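Local coordinates for protein Afp3 (Serratia entomophila, PDB 6RBN) that probably forms, together with Afp2, the contractile sheath that surrounds the inner tube of the anti-feeding prophage, a phage-tail-like injection system, at residues A26-L31 against K280-R285; N297-V302 against R328-W333; Q365-E370 against K378-A383; N386-L391 against V430-V435; V410-T415 against D419-G424. All blocks are in the same frame, centred on the assembly; numbering follows the deposited sequence.

Contact 1 of 5, residues A26-L31 against K280-R285; sequences ATAVPL and KTDGER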
# COMPACT_ATOMS: atom_id res chain seq x y z
N ALA D 26 15.13 52.21 -16.75
CA ALA D 26 16.37 51.68 -17.30
C ALA D 26 16.49 51.85 -18.80
O ALA D 26 17.55 51.55 -19.36
CB ALA D 26 16.51 50.19 -16.96
N THR D 27 15.45 52.33 -19.48
CA THR D 27 15.47 52.47 -20.92
C THR D 27 15.58 53.92 -21.39
O THR D 27 15.78 54.15 -22.58
CB THR D 27 14.20 51.85 -21.53
OG1 THR D 27 13.05 52.53 -21.02
CG2 THR D 27 14.11 50.38 -21.17
N ALA D 28 15.45 54.88 -20.48
CA ALA D 28 15.55 56.30 -20.83
C ALA D 28 16.47 56.96 -19.81
O ALA D 28 16.02 57.45 -18.77
CB ALA D 28 14.18 56.96 -20.86
N VAL D 29 17.77 56.96 -20.10
CA VAL D 29 18.77 57.62 -19.28
C VAL D 29 19.50 58.63 -20.16
O VAL D 29 20.35 58.27 -20.97
CB VAL D 29 19.76 56.61 -18.67
CG1 VAL D 29 20.79 57.32 -17.83
CG2 VAL D 29 19.03 55.56 -17.84
N PRO D 30 19.17 59.91 -20.04
CA PRO D 30 19.70 60.92 -20.96
C PRO D 30 21.01 61.55 -20.49
O PRO D 30 21.46 61.36 -19.37
CB PRO D 30 18.58 61.96 -20.99
CG PRO D 30 17.97 61.86 -19.65
CD PRO D 30 18.04 60.43 -19.25
N LEU D 31 21.61 62.32 -21.40
CA LEU D 31 22.85 63.06 -21.15
C LEU D 31 22.65 64.51 -21.59
O LEU D 31 22.93 64.88 -22.73
CB LEU D 31 24.03 62.41 -21.88
CG LEU D 31 25.39 63.11 -21.71
CD1 LEU D 31 25.87 63.07 -20.29
CD2 LEU D 31 26.40 62.52 -22.65
N LYS D 280 8.51 58.29 -18.42
CA LYS D 280 7.16 58.09 -17.90
C LYS D 280 6.41 57.04 -18.71
O LYS D 280 5.68 56.21 -18.15
CB LYS D 280 6.40 59.41 -17.89
CG LYS D 280 5.03 59.34 -17.26
CD LYS D 280 4.29 60.64 -17.42
CE LYS D 280 4.82 61.70 -16.49
NZ LYS D 280 4.01 62.94 -16.57
N THR D 281 6.57 57.07 -20.03
CA THR D 281 5.83 56.15 -20.90
C THR D 281 6.39 54.74 -20.79
O THR D 281 5.63 53.76 -20.76
CB THR D 281 5.88 56.65 -22.34
OG1 THR D 281 5.35 57.98 -22.40
CG2 THR D 281 5.07 55.77 -23.26
N ASP D 282 7.71 54.61 -20.71
CA ASP D 282 8.33 53.29 -20.66
C ASP D 282 8.07 52.61 -19.32
O ASP D 282 7.96 51.38 -19.25
CB ASP D 282 9.83 53.40 -20.91
CG ASP D 282 10.15 53.91 -22.30
OD1 ASP D 282 9.31 53.74 -23.20
OD2 ASP D 282 11.24 54.48 -22.49
N GLY D 283 7.97 53.39 -18.25
CA GLY D 283 7.67 52.81 -16.95
C GLY D 283 6.23 52.35 -16.83
O GLY D 283 5.94 51.36 -16.16
N GLU D 284 5.32 53.05 -17.49
CA GLU D 284 3.89 52.76 -17.38
C GLU D 284 3.37 51.87 -18.50
O GLU D 284 2.42 51.13 -18.27
CB GLU D 284 3.09 54.07 -17.38
CG GLU D 284 3.33 54.94 -16.16
CD GLU D 284 2.57 56.24 -16.22
OE1 GLU D 284 1.95 56.52 -17.27
OE2 GLU D 284 2.60 57.00 -15.23
N ARG D 285 3.96 51.93 -19.69
CA ARG D 285 3.45 51.20 -20.84
C ARG D 285 4.48 50.36 -21.57
O ARG D 285 4.08 49.42 -22.27
CB ARG D 285 2.82 52.18 -21.85
CG ARG D 285 1.62 52.96 -21.34
CD ARG D 285 0.42 52.06 -21.13
NE ARG D 285 -0.01 51.42 -22.37
CZ ARG D 285 -0.84 51.97 -23.25
NH1 ARG D 285 -1.33 53.18 -23.04
NH2 ARG D 285 -1.18 51.30 -24.35

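Contact 2 of 5, residues N297-V302 against R328-W333; sequences NGVSDV and RGLVVW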
# COMPACT_ATOMS: atom_id res chain seq x y z
N ASN D 297 3.63 68.27 -18.22
CA ASN D 297 3.45 68.95 -16.95
C ASN D 297 4.35 70.17 -16.88
O ASN D 297 5.30 70.32 -17.66
CB ASN D 297 3.75 68.01 -15.78
CG ASN D 297 2.75 66.89 -15.67
OD1 ASN D 297 1.55 67.09 -15.84
ND2 ASN D 297 3.25 65.70 -15.37
N GLY D 298 4.07 71.04 -15.92
CA GLY D 298 4.91 72.22 -15.80
C GLY D 298 4.42 73.36 -16.66
O GLY D 298 3.61 74.18 -16.23
N VAL D 299 4.96 73.41 -17.87
CA VAL D 299 4.82 74.48 -18.85
C VAL D 299 3.37 74.82 -19.20
O VAL D 299 2.46 74.01 -19.00
CB VAL D 299 5.58 74.09 -20.12
CG1 VAL D 299 7.04 73.94 -19.82
CG2 VAL D 299 5.03 72.79 -20.66
N SER D 300 3.17 76.02 -19.73
CA SER D 300 1.84 76.54 -20.03
C SER D 300 1.53 76.53 -21.53
O SER D 300 0.51 75.98 -21.94
CB SER D 300 1.70 77.96 -19.48
OG SER D 300 2.58 78.85 -20.14
N ASP D 301 2.39 77.14 -22.35
CA ASP D 301 2.07 77.32 -23.75
C ASP D 301 3.34 77.25 -24.58
O ASP D 301 4.43 77.58 -24.11
CB ASP D 301 1.37 78.67 -23.98
CG ASP D 301 0.68 78.76 -25.33
OD1 ASP D 301 0.72 77.78 -26.11
OD2 ASP D 301 0.11 79.83 -25.63
N VAL D 302 3.19 76.81 -25.83
CA VAL D 302 4.28 76.75 -26.79
C VAL D 302 4.53 78.13 -27.38
O VAL D 302 3.71 79.04 -27.22
CB VAL D 302 3.99 75.73 -27.91
CG1 VAL D 302 3.99 74.33 -27.36
CG2 VAL D 302 2.66 76.04 -28.56
N ARG D 328 -7.12 69.40 -23.19
CA ARG D 328 -6.05 68.63 -22.58
C ARG D 328 -4.84 69.46 -22.17
O ARG D 328 -4.30 69.24 -21.09
CB ARG D 328 -5.60 67.53 -23.55
CG ARG D 328 -6.69 66.54 -23.88
CD ARG D 328 -6.20 65.48 -24.85
NE ARG D 328 -5.27 64.55 -24.22
CZ ARG D 328 -4.57 63.64 -24.88
NH1 ARG D 328 -4.70 63.53 -26.19
NH2 ARG D 328 -3.74 62.84 -24.23
N GLY D 329 -4.41 70.40 -23.01
CA GLY D 329 -3.24 71.19 -22.70
C GLY D 329 -2.18 71.08 -23.77
O GLY D 329 -2.48 71.27 -24.95
N LEU D 330 -0.95 70.77 -23.39
CA LEU D 330 0.15 70.60 -24.35
C LEU D 330 0.43 69.11 -24.47
O LEU D 330 0.92 68.49 -23.53
CB LEU D 330 1.40 71.35 -23.91
CG LEU D 330 1.31 72.87 -23.95
CD1 LEU D 330 2.60 73.48 -23.45
CD2 LEU D 330 1.01 73.32 -25.36
N VAL D 331 0.15 68.56 -25.64
CA VAL D 331 0.29 67.13 -25.90
C VAL D 331 1.36 66.94 -26.96
O VAL D 331 1.33 67.59 -28.01
CB VAL D 331 -1.05 66.53 -26.36
CG1 VAL D 331 -0.91 65.06 -26.69
CG2 VAL D 331 -2.11 66.73 -25.31
N VAL D 332 2.33 66.07 -26.67
CA VAL D 332 3.28 65.68 -27.70
C VAL D 332 2.56 64.83 -28.75
O VAL D 332 1.75 63.96 -28.43
CB VAL D 332 4.49 64.95 -27.07
CG1 VAL D 332 4.06 63.78 -26.21
CG2 VAL D 332 5.46 64.49 -28.14
N TRP D 333 2.78 65.16 -30.02
CA TRP D 333 1.86 64.70 -31.06
C TRP D 333 2.69 64.32 -32.28
O TRP D 333 2.96 65.16 -33.14
CB TRP D 333 0.85 65.80 -31.37
CG TRP D 333 -0.33 65.40 -32.16
CD1 TRP D 333 -0.57 65.67 -33.46
CD2 TRP D 333 -1.47 64.67 -31.68
NE1 TRP D 333 -1.79 65.15 -33.84
CE2 TRP D 333 -2.35 64.53 -32.76
CE3 TRP D 333 -1.81 64.11 -30.45
CZ2 TRP D 333 -3.56 63.86 -32.65
CZ3 TRP D 333 -3.02 63.45 -30.34
CH2 TRP D 333 -3.87 63.33 -31.43

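Contact 3 of 5, residues Q365-E370 against K378-A383; sequences QPMVFE and KRVQTA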
# COMPACT_ATOMS: atom_id res chain seq x y z
N GLN D 365 27.04 38.74 -21.77
CA GLN D 365 28.40 39.02 -21.30
C GLN D 365 28.93 38.08 -20.21
O GLN D 365 30.16 37.94 -20.13
CB GLN D 365 28.50 40.48 -20.85
CG GLN D 365 28.56 41.44 -22.02
CD GLN D 365 28.62 42.89 -21.60
OE1 GLN D 365 28.54 43.20 -20.41
NE2 GLN D 365 28.77 43.78 -22.57
N PRO D 366 28.12 37.45 -19.34
CA PRO D 366 28.66 36.30 -18.59
C PRO D 366 29.08 35.12 -19.45
O PRO D 366 29.90 34.32 -19.00
CB PRO D 366 27.51 35.93 -17.65
CG PRO D 366 26.85 37.20 -17.40
CD PRO D 366 26.91 37.97 -18.67
N MET D 367 28.55 34.97 -20.67
CA MET D 367 28.93 33.87 -21.55
C MET D 367 30.07 34.23 -22.49
O MET D 367 30.22 33.59 -23.53
CB MET D 367 27.72 33.39 -22.35
CG MET D 367 26.86 32.36 -21.64
SD MET D 367 25.79 33.02 -20.35
CE MET D 367 24.45 33.68 -21.34
N VAL D 368 30.89 35.21 -22.14
CA VAL D 368 32.09 35.55 -22.91
C VAL D 368 33.26 34.86 -22.23
O VAL D 368 33.26 34.69 -21.00
CB VAL D 368 32.26 37.08 -23.00
CG1 VAL D 368 33.48 37.48 -23.82
CG2 VAL D 368 31.03 37.70 -23.60
N PHE D 369 34.23 34.40 -23.04
CA PHE D 369 35.40 33.59 -22.66
C PHE D 369 35.00 32.22 -22.11
O PHE D 369 35.76 31.60 -21.37
CB PHE D 369 36.32 34.32 -21.67
CG PHE D 369 36.89 35.59 -22.20
CD1 PHE D 369 37.91 35.57 -23.13
CD2 PHE D 369 36.41 36.81 -21.76
CE1 PHE D 369 38.42 36.75 -23.63
CE2 PHE D 369 36.93 37.99 -22.25
CZ PHE D 369 37.94 37.96 -23.18
N GLU D 370 33.82 31.75 -22.48
CA GLU D 370 33.42 30.37 -22.30
C GLU D 370 34.06 29.52 -23.40
O GLU D 370 34.53 30.06 -24.40
CB GLU D 370 31.90 30.26 -22.34
CG GLU D 370 31.20 30.91 -21.18
CD GLU D 370 31.44 30.19 -19.87
OE1 GLU D 370 31.58 28.95 -19.90
OE2 GLU D 370 31.49 30.85 -18.82
N LYS D 378 24.01 26.44 -27.03
CA LYS D 378 22.66 26.20 -26.57
C LYS D 378 22.35 26.96 -25.28
O LYS D 378 21.19 27.29 -25.03
CB LYS D 378 22.44 24.70 -26.34
CG LYS D 378 22.68 23.79 -27.55
CD LYS D 378 21.62 23.89 -28.64
CE LYS D 378 22.09 24.69 -29.84
NZ LYS D 378 21.10 24.68 -30.95
N ARG D 379 23.37 27.24 -24.47
CA ARG D 379 23.17 28.07 -23.29
C ARG D 379 22.93 29.52 -23.67
O ARG D 379 22.25 30.25 -22.94
CB ARG D 379 24.36 27.97 -22.35
CG ARG D 379 24.53 26.63 -21.68
CD ARG D 379 25.79 26.57 -20.84
NE ARG D 379 25.72 27.45 -19.67
CZ ARG D 379 26.45 28.55 -19.52
NH1 ARG D 379 27.30 28.93 -20.46
NH2 ARG D 379 26.32 29.28 -18.42
N VAL D 380 23.48 29.95 -24.80
CA VAL D 380 23.28 31.31 -25.28
C VAL D 380 21.93 31.42 -26.00
O VAL D 380 21.24 32.43 -25.88
CB VAL D 380 24.47 31.71 -26.17
CG1 VAL D 380 24.24 33.02 -26.83
CG2 VAL D 380 25.72 31.81 -25.34
N GLN D 381 21.53 30.37 -26.71
CA GLN D 381 20.25 30.37 -27.42
C GLN D 381 19.08 30.39 -26.45
O GLN D 381 18.07 31.05 -26.70
CB GLN D 381 20.16 29.14 -28.33
CG GLN D 381 18.90 29.08 -29.15
CD GLN D 381 18.85 27.86 -30.05
OE1 GLN D 381 19.76 27.03 -30.02
NE2 GLN D 381 17.80 27.75 -30.83
N THR D 382 19.21 29.70 -25.31
CA THR D 382 18.12 29.66 -24.34
C THR D 382 18.01 30.97 -23.58
O THR D 382 16.91 31.41 -23.24
CB THR D 382 18.35 28.49 -23.38
OG1 THR D 382 18.48 27.28 -24.14
CG2 THR D 382 17.19 28.31 -22.43
N ALA D 383 19.15 31.63 -23.33
CA ALA D 383 19.13 32.91 -22.63
C ALA D 383 18.50 34.01 -23.48
O ALA D 383 17.93 34.96 -22.93
CB ALA D 383 20.54 33.31 -22.23

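Contact 4 of 5, residues N386-L391 against V430-V435; sequences NYLYRL and VGMAAV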
# COMPACT_ATOMS: atom_id res chain seq x y z
N ASN D 386 14.56 32.87 -23.62
CA ASN D 386 13.82 33.22 -22.41
C ASN D 386 13.53 34.70 -22.34
O ASN D 386 12.51 35.10 -21.77
CB ASN D 386 14.59 32.79 -21.17
CG ASN D 386 14.62 31.29 -20.99
OD1 ASN D 386 13.64 30.60 -21.26
ND2 ASN D 386 15.74 30.78 -20.49
N TYR D 387 14.40 35.53 -22.91
CA TYR D 387 14.16 36.97 -22.90
C TYR D 387 13.07 37.34 -23.90
O TYR D 387 12.19 38.15 -23.60
CB TYR D 387 15.45 37.73 -23.21
CG TYR D 387 15.26 39.22 -23.24
CD1 TYR D 387 15.11 39.94 -22.06
CD2 TYR D 387 15.20 39.92 -24.44
CE1 TYR D 387 14.92 41.30 -22.08
CE2 TYR D 387 15.01 41.27 -24.46
CZ TYR D 387 14.87 41.96 -23.28
OH TYR D 387 14.69 43.32 -23.30
N LEU D 388 13.13 36.76 -25.10
CA LEU D 388 12.16 37.10 -26.13
C LEU D 388 10.79 36.52 -25.85
O LEU D 388 9.80 37.02 -26.40
CB LEU D 388 12.65 36.63 -27.50
CG LEU D 388 13.92 37.28 -28.03
CD1 LEU D 388 14.30 36.64 -29.34
CD2 LEU D 388 13.72 38.76 -28.19
N TYR D 389 10.70 35.47 -25.04
CA TYR D 389 9.39 34.96 -24.66
C TYR D 389 8.69 35.89 -23.69
O TYR D 389 7.47 36.07 -23.79
CB TYR D 389 9.52 33.56 -24.06
CG TYR D 389 8.18 32.95 -23.71
CD1 TYR D 389 7.37 32.40 -24.69
CD2 TYR D 389 7.73 32.91 -22.39
CE1 TYR D 389 6.15 31.84 -24.38
CE2 TYR D 389 6.52 32.37 -22.07
CZ TYR D 389 5.73 31.83 -23.07
OH TYR D 389 4.52 31.27 -22.75
N ARG D 390 9.42 36.47 -22.75
CA ARG D 390 8.77 37.35 -21.78
C ARG D 390 8.62 38.78 -22.30
O ARG D 390 8.08 39.62 -21.57
CB ARG D 390 9.53 37.36 -20.45
CG ARG D 390 10.93 37.93 -20.50
CD ARG D 390 11.53 37.97 -19.10
NE ARG D 390 11.71 36.65 -18.51
CZ ARG D 390 12.83 35.94 -18.60
NH1 ARG D 390 13.88 36.43 -19.23
NH2 ARG D 390 12.90 34.74 -18.03
N LEU D 391 9.08 39.07 -23.51
CA LEU D 391 8.60 40.26 -24.20
C LEU D 391 7.30 39.99 -24.93
O LEU D 391 6.42 40.85 -24.97
CB LEU D 391 9.63 40.78 -25.21
CG LEU D 391 10.89 41.48 -24.74
CD1 LEU D 391 11.74 41.81 -25.95
CD2 LEU D 391 10.53 42.74 -23.99
N VAL D 430 18.95 36.58 -34.65
CA VAL D 430 17.76 36.87 -33.86
C VAL D 430 16.84 37.75 -34.69
O VAL D 430 17.29 38.73 -35.29
CB VAL D 430 18.14 37.56 -32.53
CG1 VAL D 430 16.90 37.88 -31.71
CG2 VAL D 430 19.09 36.70 -31.73
N GLY D 431 15.57 37.39 -34.74
CA GLY D 431 14.58 38.20 -35.43
C GLY D 431 13.39 38.45 -34.53
O GLY D 431 13.10 37.66 -33.63
N MET D 432 12.72 39.57 -34.77
CA MET D 432 11.54 39.95 -34.01
C MET D 432 10.50 40.55 -34.94
O MET D 432 10.78 40.84 -36.11
CB MET D 432 11.86 40.95 -32.89
CG MET D 432 12.55 40.35 -31.69
SD MET D 432 12.86 41.56 -30.41
CE MET D 432 14.31 42.36 -31.07
N ALA D 433 9.30 40.75 -34.41
CA ALA D 433 8.19 41.33 -35.16
C ALA D 433 7.44 42.28 -34.25
O ALA D 433 6.77 41.84 -33.31
CB ALA D 433 7.26 40.24 -35.70
N ALA D 434 7.53 43.58 -34.53
CA ALA D 434 6.90 44.60 -33.72
C ALA D 434 5.58 45.05 -34.34
O ALA D 434 5.31 44.81 -35.52
CB ALA D 434 7.83 45.80 -33.55
N VAL D 435 4.76 45.71 -33.53
CA VAL D 435 3.46 46.22 -33.95
C VAL D 435 3.58 47.73 -34.13
O VAL D 435 4.33 48.40 -33.41
CB VAL D 435 2.36 45.82 -32.94
CG1 VAL D 435 2.59 46.42 -31.56
CG2 VAL D 435 0.96 46.13 -33.47

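Contact 5 of 5, residues V410-T415 against D419-G424; sequences VGKGIT and DEINQG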
# COMPACT_ATOMS: atom_id res chain seq x y z
N VAL D 410 21.23 29.31 -33.97
CA VAL D 410 22.66 29.16 -33.79
C VAL D 410 23.02 27.71 -34.09
O VAL D 410 22.21 26.80 -33.88
CB VAL D 410 23.10 29.61 -32.36
CG1 VAL D 410 22.53 28.70 -31.29
CG2 VAL D 410 24.61 29.74 -32.25
N GLY D 411 24.20 27.50 -34.66
CA GLY D 411 24.65 26.16 -34.98
C GLY D 411 25.99 26.22 -35.67
O GLY D 411 26.62 27.28 -35.74
N LYS D 412 26.43 25.08 -36.20
CA LYS D 412 27.67 25.08 -36.97
C LYS D 412 27.43 25.01 -38.46
O LYS D 412 28.11 25.71 -39.22
CB LYS D 412 28.58 23.93 -36.53
CG LYS D 412 29.96 23.99 -37.17
CD LYS D 412 30.93 23.01 -36.56
CE LYS D 412 30.66 21.59 -37.00
NZ LYS D 412 31.71 20.67 -36.48
N GLY D 413 26.48 24.19 -38.92
CA GLY D 413 26.07 24.28 -40.31
C GLY D 413 25.23 25.52 -40.56
O GLY D 413 25.25 26.08 -41.66
N ILE D 414 24.48 25.96 -39.56
CA ILE D 414 23.62 27.13 -39.63
C ILE D 414 24.36 28.27 -38.95
O ILE D 414 24.92 28.09 -37.87
CB ILE D 414 22.26 26.88 -38.96
CG1 ILE D 414 21.57 25.62 -39.50
CG2 ILE D 414 21.32 28.05 -39.21
CD1 ILE D 414 21.72 24.40 -38.60
N THR D 415 24.37 29.44 -39.60
CA THR D 415 24.87 30.75 -39.13
C THR D 415 26.39 30.82 -38.95
O THR D 415 26.89 31.92 -38.70
CB THR D 415 24.25 31.23 -37.81
OG1 THR D 415 24.68 30.39 -36.73
CG2 THR D 415 22.74 31.21 -37.87
N ASP D 419 35.72 27.73 -40.04
CA ASP D 419 36.78 28.72 -39.99
C ASP D 419 36.45 29.87 -39.04
O ASP D 419 37.37 30.55 -38.56
CB ASP D 419 37.06 29.25 -41.40
CG ASP D 419 38.30 30.12 -41.47
OD1 ASP D 419 39.42 29.57 -41.43
OD2 ASP D 419 38.16 31.36 -41.56
N GLU D 420 35.17 30.09 -38.74
CA GLU D 420 34.76 31.16 -37.84
C GLU D 420 34.79 30.75 -36.37
O GLU D 420 35.01 31.60 -35.51
CB GLU D 420 33.37 31.64 -38.21
CG GLU D 420 33.33 32.39 -39.53
CD GLU D 420 31.92 32.69 -39.98
OE1 GLU D 420 30.98 32.14 -39.38
OE2 GLU D 420 31.76 33.47 -40.94
N ILE D 421 34.56 29.46 -36.07
CA ILE D 421 34.77 28.98 -34.70
C ILE D 421 36.25 29.05 -34.34
O ILE D 421 36.61 29.44 -33.22
CB ILE D 421 34.19 27.56 -34.54
CG1 ILE D 421 32.67 27.59 -34.50
CG2 ILE D 421 34.70 26.87 -33.28
CD1 ILE D 421 31.99 27.24 -35.77
N ASN D 422 37.13 28.72 -35.29
CA ASN D 422 38.56 28.64 -35.02
C ASN D 422 39.17 30.00 -34.73
O ASN D 422 40.18 30.08 -34.03
CB ASN D 422 39.27 27.99 -36.20
CG ASN D 422 38.92 26.53 -36.36
OD1 ASN D 422 38.81 25.80 -35.38
ND2 ASN D 422 38.74 26.09 -37.60
N GLN D 423 38.58 31.08 -35.24
CA GLN D 423 39.01 32.42 -34.88
C GLN D 423 38.24 32.98 -33.69
O GLN D 423 38.40 34.16 -33.36
CB GLN D 423 38.92 33.35 -36.09
CG GLN D 423 37.53 33.53 -36.66
CD GLN D 423 37.56 34.33 -37.94
OE1 GLN D 423 38.62 34.79 -38.38
NE2 GLN D 423 36.40 34.52 -38.55
N GLY D 424 37.43 32.16 -33.03
CA GLY D 424 36.94 32.45 -31.70
C GLY D 424 35.67 33.26 -31.58
O GLY D 424 35.55 34.08 -30.67

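Contact 1 of 5, residues A26-L31 against K280-R285
Thr-27 comes closest to Asp-282 where the irregular loop between strands 10-11 and 31-34 passes the last turn of helix 271-284, their CA atoms lying 7.2 Å apart. Both side chains set off toward the opposite segment and meet through a single polar link: the hydroxyl OG1 of Thr-27 donates to carboxylate oxygen OD2 of Asp-282 at 3.0 Å. The hydroxyl does not arrive in the plane of the carboxylate but from above it, 45° out. Rotation about the first torsion of Thr-27 (chi1 61°) places OG1 between the backbone N and the carbonyl carbon, while its methyl CG2 turns away from the carbonyl carbon. The two side chains slant across one another as they bond. At the edge of the contact the methyl of Ala-28 comes near the same oxygen, with its CB 4.2 Å from Asp-282 OD2. This OD2 is also engaged in a salt bridge by Arg-351 of helix 347-364, and the guanidinium reaches on to make a weak hydrogen bond to the carbonyl oxygen of Thr-27; that carbonyl is also hydrogen-bonded by Thr-154. Val-287 packs against both Thr-27 and Asp-282. The contact thus joins the loop near the N terminus to the subtilisin-like part of the sheath protein through a shared acceptor. A carboxylate this near the C-terminal end of its own helix would feel an unfavourable dipole, and a hydroxyl donor plus an arginine on one oxygen would be expected to offset it and stabilise the charged form.

Contact 2 of 5, residues N297-V302 against R328-W333
Leu-330 points at the backbone of 299-302, its CA 7.0 Å from the CA of Asp-301, yet the two backbones form no ladder with each other. Strand 329-332 pairs antiparallel with 322-325, whereas the weakly bonded strand 301-302 lies at the edge of another sheet, where Asp-301 pairs with Glu-212. Leu-330 is one bridge between them. Its CG stands anti to the carbonyl carbon (chi1 -69°), and the fork spreads both methyls over the opposing segment. CD1 nestles between Val-299 CG2, at 3.8 Å, and the peptide joining Ser-300 and Asp-301, where the carbonyl oxygen of Ser-300 is 3.6 Å from Leu-330 CD1. The Val-299 and Leu-330 side chains run at about a right angle to one another. CD2 takes the other flank and lies 3.7 Å from Val-302 CG1, here with the two side chains sliding past each other in opposite senses. Val-299 reaches beyond the leucine to Leu-273, and Val-302 to Ile-322, so the leucine packs in a buried layer between helix 271-284, strand 322-325 and the 297-302 segment. Just before Leu-330, Arg-328 and Gly-329 both face Phe-325 in a classic beta bulge. Within these two segments, what meets the leucine is methyls and the flank of a peptide; cohesion between them comes from van der Waals contact and the exclusion of water, and the fit rests on shape rather than on directed bonds.

Contact 3 of 5, residues Q365-E370 against K378-A383
Met-367 is the side chain that reaches from the loop onto helix 374-392, touching three residues on two successive turns. Its CG lies 3.7 Å from Arg-379 NH1 and 3.9 Å from Val-380 CG2. Val-380 and the methionine slide past one another in opposite directions. Beyond CG the chain folds at both the second and third torsions (76° and 79°), which carries CE along the helix to Ala-383, 4.0 Å from its CB. Glu-370 comes near the same guanidinium, but its OE1 stays 4.3 Å from Arg-379 NH1 and well out of the guanidinium plane, so the two interact through charge alone. This is the loop that joins two consecutive helices of the sheath C-terminal domain, 347-364 and 374-392, and it is laid back against the second of them. Within helix 374-392, Thr-382 OG1 bonds to the carbonyl oxygen of Lys-378 at 2.9 Å, and Lys-378 NZ donates to Gln-381 OE1 in the plane of the amide carbonyl. Farther out, Val-380 rests on Met-426 and Ile-428 of strand 425-432. Arg-379 packs on Asp-25 of an Afp1 chain, and Glu-370 makes weak, long ion pairs with Arg-188 and Lys-192 of an Afp2 chain.

Contact 4 of 5, residues N386-L391 against V430-V435
Helix-on-sheet packing, in a contact buried in the assembly, brings Leu-388 of helix 374-392 onto strand 425-432 of the C-terminal domain, where the CA of Leu-388 is 8.4 Å from the CA of Met-432. The leucine fork fits over two strand residues that are two positions apart and share a face. CD1 touches Val-430 CG1 at 3.7 Å, and CD2 meets the sulfur of Met-432, SD, also at 3.7 Å, with Met-432 CG a little farther off. Leu-388 lies at about a right angle to the methionine and slants across the valine. The Val-430 rotamer (chi1 179°) swings CG1 away from the backbone N, and it is this methyl that receives the leucine. Strand 425-432 is antiparallel to 406-409, and the helix covers both, since Leu-388 also rests on Tyr-406 and Val-408. At Val-430 and Gly-431 a parallel strand of an Afp2 chain carries the sheet on, a beta augmentation across the subunit interface consistent with the inter-subunit sheets of contractile sheaths; Phe-348 of that Afp2 chain packs on both Val-430 and Met-432. The Met-432 side chain projects from the strand to touch both long helices, meeting Phe-353 and Ala-356 on helix 347-364.

Contact 5 of 5, residues V410-T415 against D419-G424
Lys-412 and Ile-421 meet at about a right angle, the aliphatic stem of the lysine lying against the end of the isoleucine. Lys-412 CG and Ile-421 CD1 come within 4.1 Å, a loose apolar touch between the loop 410-415 and the short helix 418-422. The first torsion of the lysine (chi1 -172°) sets CG opposite the backbone N and beside the carbonyl carbon, where the stem can be touched while the chain bends farther out at its third torsion. Trp-377 of helix 374-392 touches both side chains. Glu-420, the next residue back on the helix, is directed at the same loop, but its OE1 stays 4.2 Å from the carbonyl oxygen of Thr-415. That carboxylate oxygen instead accepts from the backbone N of Thr-417, just ahead of the helix, as in one half of a capping box. At the far end, the backbone N of Gly-424 bonds to the carbonyl oxygen of Ile-421 at 2.8 Å, and the chain turns into strand 425-432 through a glycine with positive phi. Together these elements make up the connection between the antiparallel strands 406-409 and 425-432. The chemistry is that of a surface contact: a weak hydrocarbon touch, supplemented by the hydrogen bond of Thr-415 OG1 with the carbonyl oxygen of Ile-427 and by backbone bonds from Gly-424 to an Afp2 chain.

How the contacts relate
From the N terminus, contact 1 closes the longest loop, bringing the loop before strand 31-34 onto the end of helix 271-284. The chain then leaves that helix for contact 2, which closes a short loop in the subtilisin-like region; the two touch where Lys-280 packs on Asn-297. Contact 3 follows in series in the C-terminal domain, pinning the loop between helices 347-364 and 374-392. Farther along the same helix contact 4 opens, tying it to strand 425-432, and contact 5 is nested inside the loop it closes. Contacts 3 and 5, whose centres are about 15 Å apart, touch where Gln-381 packs on Val-410. No loops cross.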